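Local structure of histidine triad (HIT) protein (Clostridium difficile, 4EGU) at residues C6-I11 / H100-I105; V21-R26 / V44-Y49; V27-D32 / Y39-V44; R85-C90 / H104-K109. The protein binds zinc and guanosine-5'-monophosphate and, as a member of the histidine triad family, probably acts on nucleotide phosphate bonds. One frame throughout, in Å; residues are numbered along the deposited sequence.

Interaction 1 (C6-I11 / H100-I105); sequences CIFCKI and HLHYHI. With ZN (zinc ion), chain D; 5GP (guanosine-5'-monophosphate), chain C.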
# COMPACT_ATOMS: atom_id res chain seq x y z
N CYS A 6 22.92 1.88 -1.64
CA CYS A 6 21.52 1.61 -1.92
C CYS A 6 21.34 0.91 -3.26
O CYS A 6 21.55 1.51 -4.31
CB CYS A 6 20.70 2.90 -1.89
SG CYS A 6 18.96 2.55 -2.16
N ILE A 7 20.90 -0.34 -3.23
CA ILE A 7 20.70 -1.12 -4.43
C ILE A 7 19.67 -0.41 -5.33
O ILE A 7 19.83 -0.39 -6.55
CB ILE A 7 20.23 -2.56 -4.10
CG1 ILE A 7 21.30 -3.33 -3.32
CG2 ILE A 7 19.83 -3.31 -5.37
CD1 ILE A 7 20.77 -4.62 -2.70
N PHE A 8 18.61 0.14 -4.76
CA PHE A 8 17.55 0.72 -5.59
C PHE A 8 17.96 2.06 -6.21
O PHE A 8 17.50 2.37 -7.31
CB PHE A 8 16.22 0.81 -4.86
CG PHE A 8 15.55 -0.53 -4.58
CD1 PHE A 8 16.09 -1.74 -4.99
CD2 PHE A 8 14.35 -0.56 -3.90
CE1 PHE A 8 15.44 -2.95 -4.71
CE2 PHE A 8 13.70 -1.75 -3.62
CZ PHE A 8 14.25 -2.96 -4.03
N CYS A 9 18.82 2.84 -5.56
CA CYS A 9 19.37 4.02 -6.23
C CYS A 9 20.17 3.58 -7.46
O CYS A 9 20.10 4.21 -8.52
CB CYS A 9 20.27 4.83 -5.30
SG CYS A 9 19.40 5.92 -4.13
N LYS A 10 20.94 2.51 -7.34
CA LYS A 10 21.75 2.02 -8.46
C LYS A 10 20.86 1.43 -9.57
O LYS A 10 21.18 1.58 -10.74
CB LYS A 10 22.75 0.97 -7.99
CG LYS A 10 23.81 1.42 -7.02
CD LYS A 10 24.66 0.21 -6.61
CE LYS A 10 25.70 0.55 -5.55
NZ LYS A 10 26.76 1.49 -6.02
N ILE A 11 19.77 0.76 -9.20
CA ILE A 11 18.82 0.26 -10.19
C ILE A 11 18.09 1.47 -10.86
O ILE A 11 17.94 1.48 -12.07
CB ILE A 11 17.82 -0.78 -9.57
CG1 ILE A 11 18.54 -2.09 -9.22
CG2 ILE A 11 16.66 -1.02 -10.53
CD1 ILE A 11 17.69 -3.14 -8.56
N HIS A 100 14.92 2.00 0.67
CA HIS A 100 14.61 2.97 -0.39
C HIS A 100 13.13 2.74 -0.68
O HIS A 100 12.77 1.62 -1.05
CB HIS A 100 15.46 2.71 -1.64
CG HIS A 100 15.20 3.63 -2.79
ND1 HIS A 100 16.20 4.38 -3.37
CD2 HIS A 100 14.08 3.82 -3.53
CE1 HIS A 100 15.69 5.03 -4.40
NE2 HIS A 100 14.41 4.70 -4.52
N LEU A 101 12.29 3.76 -0.52
CA LEU A 101 10.84 3.62 -0.69
C LEU A 101 10.51 2.76 -1.89
O LEU A 101 10.92 3.02 -3.03
CB LEU A 101 10.16 4.97 -0.89
CG LEU A 101 8.63 4.93 -0.87
CD1 LEU A 101 8.11 4.74 0.57
CD2 LEU A 101 8.05 6.16 -1.50
N HIS A 102 9.67 1.77 -1.67
CA HIS A 102 9.22 0.90 -2.75
C HIS A 102 7.89 0.29 -2.39
O HIS A 102 7.61 0.01 -1.23
CB HIS A 102 10.26 -0.25 -3.00
CG HIS A 102 10.53 -1.13 -1.81
ND1 HIS A 102 11.46 -0.77 -0.87
CD2 HIS A 102 10.03 -2.32 -1.41
CE1 HIS A 102 11.52 -1.69 0.08
NE2 HIS A 102 10.67 -2.66 -0.23
N TYR A 103 7.10 0.03 -3.42
CA TYR A 103 5.86 -0.69 -3.30
C TYR A 103 5.97 -1.98 -4.08
O TYR A 103 6.44 -2.00 -5.21
CB TYR A 103 4.67 0.14 -3.82
CG TYR A 103 4.28 1.21 -2.84
CD1 TYR A 103 5.06 2.33 -2.61
CD2 TYR A 103 3.15 1.05 -2.06
CE1 TYR A 103 4.68 3.27 -1.64
CE2 TYR A 103 2.76 1.99 -1.10
CZ TYR A 103 3.54 3.09 -0.90
OH TYR A 103 3.21 4.01 0.06
N HIS A 104 5.52 -3.06 -3.47
CA HIS A 104 5.38 -4.35 -4.14
C HIS A 104 3.99 -4.45 -4.76
O HIS A 104 3.00 -4.17 -4.09
CB HIS A 104 5.49 -5.50 -3.14
CG HIS A 104 6.78 -5.59 -2.39
ND1 HIS A 104 7.76 -6.49 -2.75
CD2 HIS A 104 7.19 -4.98 -1.25
CE1 HIS A 104 8.75 -6.37 -1.89
NE2 HIS A 104 8.43 -5.47 -0.96
N ILE A 105 3.94 -4.92 -6.01
CA ILE A 105 2.70 -5.36 -6.63
C ILE A 105 2.79 -6.87 -6.80
O ILE A 105 3.74 -7.36 -7.41
CB ILE A 105 2.47 -4.77 -8.04
CG1 ILE A 105 2.72 -3.27 -8.16
CG2 ILE A 105 1.05 -5.11 -8.50
CD1 ILE A 105 2.71 -2.80 -9.63
ZN ZN D . 18.16 4.65 -2.70
P 5GP C . 11.65 -5.52 1.13
O1P 5GP C . 11.60 -6.84 1.86
O2P 5GP C . 12.77 -4.60 1.52
O3P 5GP C . 10.35 -4.83 1.24
O5' 5GP C . 11.70 -5.82 -0.41
C5' 5GP C . 12.91 -5.73 -1.11
C4' 5GP C . 12.84 -6.56 -2.34
O4' 5GP C . 13.96 -6.25 -3.17
C3' 5GP C . 12.90 -8.07 -2.08
O3' 5GP C . 11.66 -8.67 -2.46
C2' 5GP C . 14.05 -8.56 -3.00
O2' 5GP C . 13.80 -9.77 -3.69
C1' 5GP C . 14.26 -7.37 -3.95
N9 5GP C . 15.62 -7.21 -4.43
C8 5GP C . 16.71 -7.15 -3.65
N7 5GP C . 17.81 -6.95 -4.41
C5 5GP C . 17.39 -6.87 -5.69
C6 5GP C . 18.07 -6.68 -6.88
O6 5GP C . 19.33 -6.55 -6.96
N1 5GP C . 17.30 -6.64 -7.98
C2 5GP C . 15.95 -6.78 -7.95
N2 5GP C . 15.30 -6.73 -9.13
N3 5GP C . 15.25 -6.98 -6.82
C4 5GP C . 16.00 -7.02 -5.70
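F8 spans the gap between the helix 7-12 and the histidine triad motif, touching H100, H102 and the nucleotide in turn. F8 CB lies over one face of the H100 imidazole, 3.6 Å from H100 CG, a CH-pi contact displaced toward the ring's rim. Further out, CD2 passes H100 O. F8 CE2 then points into the face of H102, 3.7 Å from H102 ND1, and the 86° between the planes makes this a T-shaped pair. At the tip, F8 CZ lies 3.4 Å from 5GP O4', the ribose oxygen, which CE1 also approaches. The edge of H100 faces the zinc ion: H100 ND1 binds it at 2.1 Å, C6 SG and C9 SG of the CxxC pair add two thiolate ligands, and H48 is the fourth. C6 is also the helix N-cap, its SG accepting from C9 N. The far nitrogen, H100 NE2, donates to P45 O. Between the histidines, H102 ND1 donates to H100 O at 2.7 Å, almost straight at 172°. This bond fixes the rotation of the H102 ring and directs H102 NE2 to phosphate oxygen O3P at 2.6 Å, consistent with the predicted role of H102 as the nucleotide-carrying histidine.

Interaction 2 (V21-R26 / V44-Y49); sequences VYEDDR and VPKKHY. With ZN (zinc ion), chain D.
K46 turns its CG opposite the carbonyl carbon (chi1 -69°) and then runs fully extended, while E23 places CG opposite its backbone N (chi1 -167°) and is likewise extended; the two side chains meet at about a right angle. The ammonium of K46 is thereby gripped twice. K46 NZ forms a salt bridge with E23 OE2 at 2.8 Å, using the anti lone pair of that oxygen, and it also donates to D24 O at 2.8 Å, slightly tilted from the carbonyl plane. Along the way CD of K46 passes D25 O. E23 OE1 forms a salt bridge with K20, so the carboxylate has two cationic partners. The contact ties the connection between strands 20-23 and 27-31 to the end of strand 39-45 in the antiparallel sheet of the HIT fold; V21 and Y22 form a classic beta bulge facing A29. Within that connection D24 forms an Asx turn: D24 OD1 accepts from R26 N at 2.8 Å, met from above the carboxylate plane. The other oxygen, D24 OD2, receives Y22 OH at 2.7 Å and a further bond from H65. R26 O is then presented to the end of strand 39-45, where K46 N donates to it at 2.9 Å, straight at the hydrogen (173°) although the donor stands above the carbonyl plane. A water donates to the same R26 O at 2.8 Å and accepts from K47 N at 3.0 Å. Just beyond, the chain reaches H48, whose ND1 binds the zinc ion at 2.0 Å alongside C6, C9 and H100.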
# COMPACT_ATOMS: atom_id res chain seq x y z
N VAL A 21 9.70 -2.56 -16.12
CA VAL A 21 8.28 -2.65 -16.37
C VAL A 21 7.66 -1.28 -16.66
O VAL A 21 6.67 -1.17 -17.39
CB VAL A 21 7.60 -3.30 -15.12
CG1 VAL A 21 6.10 -3.32 -15.24
CG2 VAL A 21 8.15 -4.70 -14.91
N TYR A 22 8.21 -0.24 -16.05
CA TYR A 22 7.73 1.12 -16.22
C TYR A 22 8.88 2.07 -16.00
O TYR A 22 9.71 1.85 -15.11
CB TYR A 22 6.63 1.42 -15.20
CG TYR A 22 6.10 2.83 -15.28
CD1 TYR A 22 4.99 3.12 -16.06
CD2 TYR A 22 6.71 3.88 -14.61
CE1 TYR A 22 4.50 4.41 -16.15
CE2 TYR A 22 6.23 5.18 -14.71
CZ TYR A 22 5.11 5.43 -15.50
OH TYR A 22 4.57 6.70 -15.62
N GLU A 23 8.91 3.17 -16.73
CA GLU A 23 9.79 4.27 -16.38
C GLU A 23 9.22 5.58 -16.88
O GLU A 23 8.77 5.68 -18.04
CB GLU A 23 11.21 4.06 -16.93
CG GLU A 23 12.23 5.03 -16.32
CD GLU A 23 13.65 4.85 -16.83
OE1 GLU A 23 13.89 3.96 -17.67
OE2 GLU A 23 14.53 5.63 -16.39
N ASP A 24 9.31 6.60 -16.04
CA ASP A 24 9.11 7.98 -16.45
C ASP A 24 10.20 8.82 -15.76
O ASP A 24 11.21 8.28 -15.29
CB ASP A 24 7.66 8.46 -16.20
CG ASP A 24 7.27 8.55 -14.73
OD1 ASP A 24 8.14 8.57 -13.85
OD2 ASP A 24 6.03 8.62 -14.48
N ASP A 25 10.03 10.14 -15.74
CA ASP A 25 11.04 11.01 -15.15
C ASP A 25 11.20 10.87 -13.65
O ASP A 25 12.21 11.32 -13.12
CB ASP A 25 10.77 12.48 -15.49
CG ASP A 25 9.44 12.99 -14.94
OD1 ASP A 25 8.50 12.21 -14.75
OD2 ASP A 25 9.35 14.22 -14.71
N ARG A 26 10.24 10.26 -12.97
CA ARG A 26 10.10 10.25 -11.49
C ARG A 26 10.14 8.87 -10.87
O ARG A 26 10.45 8.77 -9.69
CB ARG A 26 8.74 10.84 -11.06
CG ARG A 26 8.61 12.34 -11.15
CD ARG A 26 7.22 12.80 -10.69
NE ARG A 26 7.10 12.82 -9.24
CZ ARG A 26 5.95 12.96 -8.58
NH1 ARG A 26 4.81 13.08 -9.25
NH2 ARG A 26 5.94 12.97 -7.26
N VAL A 44 9.31 2.16 -7.56
CA VAL A 44 10.17 3.01 -6.71
C VAL A 44 10.29 4.41 -7.28
O VAL A 44 10.36 4.59 -8.51
CB VAL A 44 11.59 2.49 -6.50
CG1 VAL A 44 11.55 1.05 -6.09
CG2 VAL A 44 12.46 2.67 -7.76
N PRO A 45 10.35 5.42 -6.40
CA PRO A 45 10.75 6.72 -6.88
C PRO A 45 12.22 6.67 -7.24
O PRO A 45 13.00 5.96 -6.63
CB PRO A 45 10.54 7.64 -5.66
CG PRO A 45 10.73 6.73 -4.50
CD PRO A 45 10.28 5.38 -4.93
N LYS A 46 12.61 7.47 -8.22
CA LYS A 46 14.03 7.66 -8.50
C LYS A 46 14.72 8.40 -7.34
O LYS A 46 15.87 8.10 -7.03
CB LYS A 46 14.20 8.38 -9.83
CG LYS A 46 13.80 7.50 -11.00
CD LYS A 46 13.93 8.20 -12.35
CE LYS A 46 13.78 7.18 -13.47
NZ LYS A 46 13.91 7.79 -14.80
N LYS A 47 14.02 9.35 -6.72
CA LYS A 47 14.51 10.02 -5.52
C LYS A 47 14.55 9.03 -4.36
O LYS A 47 13.62 8.25 -4.16
CB LYS A 47 13.60 11.21 -5.16
CG LYS A 47 13.99 11.92 -3.87
CD LYS A 47 13.17 13.20 -3.64
CE LYS A 47 13.47 13.86 -2.29
NZ LYS A 47 14.87 14.33 -2.21
N HIS A 48 15.62 9.06 -3.58
CA HIS A 48 15.75 8.21 -2.41
C HIS A 48 15.05 8.80 -1.18
O HIS A 48 15.36 9.90 -0.72
CB HIS A 48 17.24 8.02 -2.08
CG HIS A 48 17.47 7.12 -0.91
ND1 HIS A 48 17.84 5.80 -1.04
CD2 HIS A 48 17.34 7.36 0.41
CE1 HIS A 48 17.94 5.27 0.17
NE2 HIS A 48 17.63 6.20 1.06
N TYR A 49 14.11 8.02 -0.65
CA TYR A 49 13.56 8.20 0.69
C TYR A 49 13.82 6.89 1.43
O TYR A 49 13.64 5.82 0.84
CB TYR A 49 12.04 8.41 0.66
CG TYR A 49 11.58 9.66 0.02
CD1 TYR A 49 11.53 10.84 0.76
CD2 TYR A 49 11.09 9.65 -1.27
CE1 TYR A 49 11.05 12.00 0.21
CE2 TYR A 49 10.62 10.81 -1.84
CZ TYR A 49 10.60 11.98 -1.09
OH TYR A 49 10.11 13.12 -1.67
ZN ZN D . 18.16 4.65 -2.70
O HOH W 1 11.48 10.53 -7.77

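Interaction 3 (V27-D32 / Y39-V44); sequences VLAFND and YHILVV. With 5GP (guanosine-5'-monophosphate), chain C.
D32 lies flat against H40 at the loop end of the beta hairpin formed by strands 27-31 and 39-45, where the hairpin meets the nucleoside. The carboxylate holds the ribose: D32 OD2 accepts from O3' at 2.6 Å, and D32 OD1 lies 2.6 Å from O2'. One residue earlier, N31 O accepts from the guanine amino group N2 at 2.9 Å, and the edge of the F30 ring approaches the same N2 in plane.

Behind this first shell, the CB of D32 sits over the centre of the H40 ring, 3.6 Å above its plane, a CH-pi contact with carboxylate and imidazole stacked 24° apart. H40 is itself fixed at both nitrogens, by V36 N and by H104. The backbone bond from D32 N to H40 O, 2.9 Å and 179°, holds the two residues together at the end of the ladder. F30 CG sits between its backbone N and carbonyl carbon (chi1 55°), which brings the ring beside L42, so that L42 CB covers one face toward the rim and L42 CD1 touches F30 CE2 at 3.6 Å; F8 adds an edge-to-face neighbour from outside the hairpin.

Further out, F30 with L42 and L28 with V44 form hydrogen-bonded antiparallel pairs, while A29 and V43 turn their side chains to the face covered by helix 61-77. Between the strands, A29 CA comes within 3.0 Å of L42 O in a CA-H...O contact.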
# COMPACT_ATOMS: atom_id res chain seq x y z
N VAL A 27 9.69 7.85 -11.60
CA VAL A 27 9.41 6.53 -11.05
C VAL A 27 9.93 5.48 -12.02
O VAL A 27 9.88 5.65 -13.24
CB VAL A 27 7.88 6.35 -10.82
CG1 VAL A 27 7.50 4.90 -10.61
CG2 VAL A 27 7.41 7.20 -9.63
N LEU A 28 10.42 4.39 -11.46
CA LEU A 28 10.80 3.20 -12.20
C LEU A 28 10.09 2.01 -11.55
O LEU A 28 9.97 1.94 -10.34
CB LEU A 28 12.33 2.95 -12.13
CG LEU A 28 12.91 1.69 -12.79
CD1 LEU A 28 12.91 1.80 -14.30
CD2 LEU A 28 14.31 1.47 -12.28
N ALA A 29 9.65 1.06 -12.36
CA ALA A 29 9.17 -0.21 -11.86
C ALA A 29 9.93 -1.32 -12.53
O ALA A 29 10.25 -1.22 -13.73
CB ALA A 29 7.67 -0.40 -12.07
N PHE A 30 10.23 -2.38 -11.79
CA PHE A 30 11.05 -3.45 -12.29
C PHE A 30 10.67 -4.75 -11.58
O PHE A 30 10.11 -4.73 -10.49
CB PHE A 30 12.57 -3.11 -12.14
CG PHE A 30 13.00 -2.74 -10.73
CD1 PHE A 30 12.84 -1.45 -10.22
CD2 PHE A 30 13.54 -3.70 -9.89
CE1 PHE A 30 13.21 -1.14 -8.91
CE2 PHE A 30 13.93 -3.39 -8.59
CZ PHE A 30 13.76 -2.11 -8.10
N ASN A 31 10.98 -5.88 -12.18
CA ASN A 31 10.62 -7.14 -11.54
C ASN A 31 11.46 -7.41 -10.31
O ASN A 31 12.67 -7.15 -10.30
CB ASN A 31 10.77 -8.27 -12.52
CG ASN A 31 9.72 -8.23 -13.62
OD1 ASN A 31 8.59 -7.78 -13.42
ND2 ASN A 31 10.09 -8.74 -14.76
N ASP A 32 10.84 -7.99 -9.31
CA ASP A 32 11.57 -8.39 -8.13
C ASP A 32 12.50 -9.54 -8.51
O ASP A 32 12.08 -10.42 -9.24
CB ASP A 32 10.58 -8.85 -7.06
CG ASP A 32 11.22 -8.96 -5.70
OD1 ASP A 32 12.00 -9.90 -5.50
OD2 ASP A 32 10.93 -8.11 -4.84
N TYR A 39 3.30 -12.06 -11.33
CA TYR A 39 3.74 -10.66 -11.36
C TYR A 39 4.17 -10.31 -9.94
O TYR A 39 3.37 -10.41 -8.99
CB TYR A 39 2.63 -9.70 -11.84
CG TYR A 39 2.08 -10.06 -13.20
CD1 TYR A 39 2.73 -9.71 -14.37
CD2 TYR A 39 0.91 -10.80 -13.29
CE1 TYR A 39 2.22 -10.09 -15.61
CE2 TYR A 39 0.40 -11.19 -14.50
CZ TYR A 39 1.05 -10.84 -15.65
OH TYR A 39 0.52 -11.26 -16.85
N HIS A 40 5.45 -9.95 -9.79
CA HIS A 40 5.98 -9.42 -8.55
C HIS A 40 6.87 -8.26 -8.96
O HIS A 40 8.00 -8.44 -9.42
CB HIS A 40 6.74 -10.45 -7.74
CG HIS A 40 7.15 -9.93 -6.40
ND1 HIS A 40 7.69 -10.73 -5.43
CD2 HIS A 40 7.09 -8.68 -5.88
CE1 HIS A 40 7.96 -9.99 -4.37
NE2 HIS A 40 7.61 -8.75 -4.61
N ILE A 41 6.29 -7.06 -8.87
CA ILE A 41 6.87 -5.86 -9.43
C ILE A 41 7.15 -4.88 -8.30
O ILE A 41 6.33 -4.71 -7.41
CB ILE A 41 5.89 -5.26 -10.46
CG1 ILE A 41 5.70 -6.22 -11.64
CG2 ILE A 41 6.37 -3.89 -10.94
CD1 ILE A 41 4.44 -5.95 -12.46
N LEU A 42 8.32 -4.24 -8.35
CA LEU A 42 8.69 -3.19 -7.41
C LEU A 42 8.53 -1.85 -8.11
O LEU A 42 9.03 -1.66 -9.21
CB LEU A 42 10.15 -3.36 -6.98
CG LEU A 42 10.40 -4.58 -6.13
CD1 LEU A 42 11.87 -4.96 -6.10
CD2 LEU A 42 9.95 -4.29 -4.71
N VAL A 43 7.84 -0.92 -7.44
CA VAL A 43 7.65 0.42 -7.96
C VAL A 43 8.36 1.38 -7.03
O VAL A 43 8.09 1.39 -5.83
CB VAL A 43 6.15 0.80 -8.07
CG1 VAL A 43 6.00 2.11 -8.79
CG2 VAL A 43 5.36 -0.29 -8.80
N VAL A 44 9.31 2.16 -7.56
CA VAL A 44 10.17 3.01 -6.71
C VAL A 44 10.29 4.41 -7.28
O VAL A 44 10.36 4.59 -8.51
CB VAL A 44 11.59 2.49 -6.50
CG1 VAL A 44 11.55 1.05 -6.09
CG2 VAL A 44 12.46 2.67 -7.76
P 5GP C . 11.65 -5.52 1.13
O1P 5GP C . 11.60 -6.84 1.86
O2P 5GP C . 12.77 -4.60 1.52
O3P 5GP C . 10.35 -4.83 1.24
O5' 5GP C . 11.70 -5.82 -0.41
C5' 5GP C . 12.91 -5.73 -1.11
C4' 5GP C . 12.84 -6.56 -2.34
O4' 5GP C . 13.96 -6.25 -3.17
C3' 5GP C . 12.90 -8.07 -2.08
O3' 5GP C . 11.66 -8.67 -2.46
C2' 5GP C . 14.05 -8.56 -3.00
O2' 5GP C . 13.80 -9.77 -3.69
C1' 5GP C . 14.26 -7.37 -3.95
N9 5GP C . 15.62 -7.21 -4.43
C8 5GP C . 16.71 -7.15 -3.65
N7 5GP C . 17.81 -6.95 -4.41
C5 5GP C . 17.39 -6.87 -5.69
C6 5GP C . 18.07 -6.68 -6.88
O6 5GP C . 19.33 -6.55 -6.96
N1 5GP C . 17.30 -6.64 -7.98
C2 5GP C . 15.95 -6.78 -7.95
N2 5GP C . 15.30 -6.73 -9.13
N3 5GP C . 15.25 -6.98 -6.82
C4 5GP C . 16.00 -7.02 -5.70
O HOH W 2 7.00 -9.90 -12.20
O HOH W 3 9.61 -10.81 -10.62

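Interaction 4 (R85-C90 / H104-K109); sequences RVINNC and HILAGK. With 5GP (guanosine-5'-monophosphate), chain C.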
# COMPACT_ATOMS: atom_id res chain seq x y z
N ARG A 85 -2.38 -7.18 -5.23
CA ARG A 85 -2.13 -6.66 -3.90
C ARG A 85 -0.95 -5.69 -3.97
O ARG A 85 0.02 -5.92 -4.70
CB ARG A 85 -1.81 -7.82 -2.93
CG ARG A 85 -1.70 -7.41 -1.48
CD ARG A 85 -1.54 -8.61 -0.58
NE ARG A 85 -2.72 -9.45 -0.64
CZ ARG A 85 -2.75 -10.76 -0.38
NH1 ARG A 85 -1.66 -11.39 0.00
NH2 ARG A 85 -3.87 -11.42 -0.57
N VAL A 86 -1.08 -4.62 -3.19
CA VAL A 86 -0.04 -3.60 -3.07
C VAL A 86 0.46 -3.61 -1.62
O VAL A 86 -0.33 -3.56 -0.69
CB VAL A 86 -0.61 -2.23 -3.42
CG1 VAL A 86 0.42 -1.12 -3.21
CG2 VAL A 86 -1.17 -2.21 -4.83
N ILE A 87 1.78 -3.68 -1.44
CA ILE A 87 2.38 -3.76 -0.12
C ILE A 87 3.53 -2.75 0.00
O ILE A 87 4.41 -2.68 -0.86
CB ILE A 87 2.92 -5.17 0.18
CG1 ILE A 87 1.86 -6.25 -0.07
CG2 ILE A 87 3.42 -5.22 1.64
CD1 ILE A 87 2.05 -6.96 -1.38
N ASN A 88 3.53 -2.02 1.12
CA ASN A 88 4.70 -1.27 1.56
C ASN A 88 5.14 -1.80 2.92
O ASN A 88 4.33 -1.92 3.83
CB ASN A 88 4.43 0.24 1.66
CG ASN A 88 5.67 0.99 2.11
OD1 ASN A 88 5.84 1.28 3.29
ND2 ASN A 88 6.54 1.28 1.18
N ASN A 89 6.43 -2.08 3.03
CA ASN A 89 7.05 -2.51 4.27
C ASN A 89 7.89 -1.35 4.81
O ASN A 89 8.80 -0.87 4.15
CB ASN A 89 7.98 -3.70 3.98
CG ASN A 89 7.24 -4.92 3.49
OD1 ASN A 89 6.08 -5.16 3.84
ND2 ASN A 89 7.90 -5.70 2.66
N CYS A 90 7.57 -0.92 6.03
CA CYS A 90 8.23 0.24 6.62
C CYS A 90 8.97 -0.15 7.90
O CYS A 90 8.37 -0.50 8.90
CB CYS A 90 7.19 1.32 6.92
SG CYS A 90 7.96 2.88 7.49
N HIS A 104 5.52 -3.06 -3.47
CA HIS A 104 5.38 -4.35 -4.14
C HIS A 104 3.99 -4.45 -4.76
O HIS A 104 3.00 -4.17 -4.09
CB HIS A 104 5.49 -5.50 -3.14
CG HIS A 104 6.78 -5.59 -2.39
ND1 HIS A 104 7.76 -6.49 -2.75
CD2 HIS A 104 7.19 -4.98 -1.25
CE1 HIS A 104 8.75 -6.37 -1.89
NE2 HIS A 104 8.43 -5.47 -0.96
N ILE A 105 3.94 -4.92 -6.01
CA ILE A 105 2.70 -5.36 -6.63
C ILE A 105 2.79 -6.87 -6.80
O ILE A 105 3.74 -7.36 -7.41
CB ILE A 105 2.47 -4.77 -8.04
CG1 ILE A 105 2.72 -3.27 -8.16
CG2 ILE A 105 1.05 -5.11 -8.50
CD1 ILE A 105 2.71 -2.80 -9.63
N LEU A 106 1.81 -7.58 -6.25
CA LEU A 106 1.68 -9.03 -6.45
C LEU A 106 0.43 -9.30 -7.26
O LEU A 106 -0.64 -8.79 -6.93
CB LEU A 106 1.56 -9.77 -5.13
CG LEU A 106 2.71 -9.56 -4.14
CD1 LEU A 106 2.48 -10.40 -2.89
CD2 LEU A 106 4.08 -9.84 -4.71
N ALA A 107 0.52 -10.12 -8.31
CA ALA A 107 -0.66 -10.40 -9.14
C ALA A 107 -0.43 -11.67 -9.96
O ALA A 107 0.65 -12.24 -9.97
CB ALA A 107 -0.97 -9.24 -10.07
N GLY A 108 -1.49 -12.09 -10.65
CA GLY A 108 -1.40 -13.17 -11.62
C GLY A 108 -1.73 -14.53 -11.06
O GLY A 108 -1.57 -15.53 -11.74
N LYS A 109 -2.17 -14.57 -9.81
CA LYS A 109 -2.60 -15.79 -9.14
C LYS A 109 -3.49 -15.38 -7.97
O LYS A 109 -3.45 -14.24 -7.50
CB LYS A 109 -1.42 -16.63 -8.62
CG LYS A 109 -0.65 -16.00 -7.46
CD LYS A 109 0.47 -16.88 -6.95
CE LYS A 109 0.07 -17.69 -5.79
NZ LYS A 109 1.23 -18.41 -5.24
P 5GP C . 11.65 -5.52 1.13
O1P 5GP C . 11.60 -6.84 1.86
O2P 5GP C . 12.77 -4.60 1.52
O3P 5GP C . 10.35 -4.83 1.24
O5' 5GP C . 11.70 -5.82 -0.41
C5' 5GP C . 12.91 -5.73 -1.11
C4' 5GP C . 12.84 -6.56 -2.34
O4' 5GP C . 13.96 -6.25 -3.17
C3' 5GP C . 12.90 -8.07 -2.08
O3' 5GP C . 11.66 -8.67 -2.46
C2' 5GP C . 14.05 -8.56 -3.00
O2' 5GP C . 13.80 -9.77 -3.69
C1' 5GP C . 14.26 -7.37 -3.95
N9 5GP C . 15.62 -7.21 -4.43
C8 5GP C . 16.71 -7.15 -3.65
N7 5GP C . 17.81 -6.95 -4.41
C5 5GP C . 17.39 -6.87 -5.69
C6 5GP C . 18.07 -6.68 -6.88
O6 5GP C . 19.33 -6.55 -6.96
N1 5GP C . 17.30 -6.64 -7.98
C2 5GP C . 15.95 -6.78 -7.95
N2 5GP C . 15.30 -6.73 -9.13
N3 5GP C . 15.25 -6.98 -6.82
C4 5GP C . 16.00 -7.02 -5.70
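The H104 imidazole is met across this contact at its edge, where I87 O lies in the ring plane, 3.6 Å from H104 CD2. Phosphate oxygen O3P of the nucleotide is also near that plane, and H104 NE2 donates to it at 3.0 Å and 172°. The N89 amide comes in obliquely, its plane turned 49° from the ring, with N89 ND2 3.7 Å from H104 NE2. That amide nitrogen, N89 ND2, donates to the same O3P at 3.0 Å. With CG placed opposite its carbonyl carbon (chi1 -64°), N89 directs its amide toward H104 and this oxygen, while its OD1 accepts from R85 of the second subunit. At the other ring nitrogen, H104 ND1 is hydrogen-bonded to H40 NE2.

The two strands are neighbours in the antiparallel sheet of the HIT fold. I87 N donates to H104 O at 3.0 Å, and H104 N returns a bond to I87 O at 2.9 Å; R85 and L106 form a second hydrogen-bonded pair. On the face that carries the H104 ring, I87 CD1 packs against L106 CD1 at 3.8 Å. V86 and I105 lie on the other face, both against I70 of helix 61-77. Strand 84-90 pairs in turn with a strand of the second subunit, continuing the sheet across the dimer. With H102, the N-H groups of H104 and N89 put three donors on O3P, which would probably stabilise negative charge there.

The four contacts are joined through one sheet and two bound groups. Interactions 1 and 2 share the zinc ion, their centres about 9 Å apart, and L101 N probably hydrogen-bonds to Y49 O at 2.8 Å. Interactions 1, 3 and 4 share the nucleotide: interaction 3 hydrogen-bonds ribose and base, interaction 1 packs on both and, with interaction 4, binds the phosphate; 1 and 4 overlap at H104 and I105. Strand 39-45 joins strand 103-107 through I105 N to I41 O at 2.8 Å, and H102 CB packs on V44 CG1 at 3.6 Å. Interactions 2 and 4, centres about 17 Å apart, do not touch and lie on opposite sides of the chain's centre, one leading to the zinc and the other to the dimer interface.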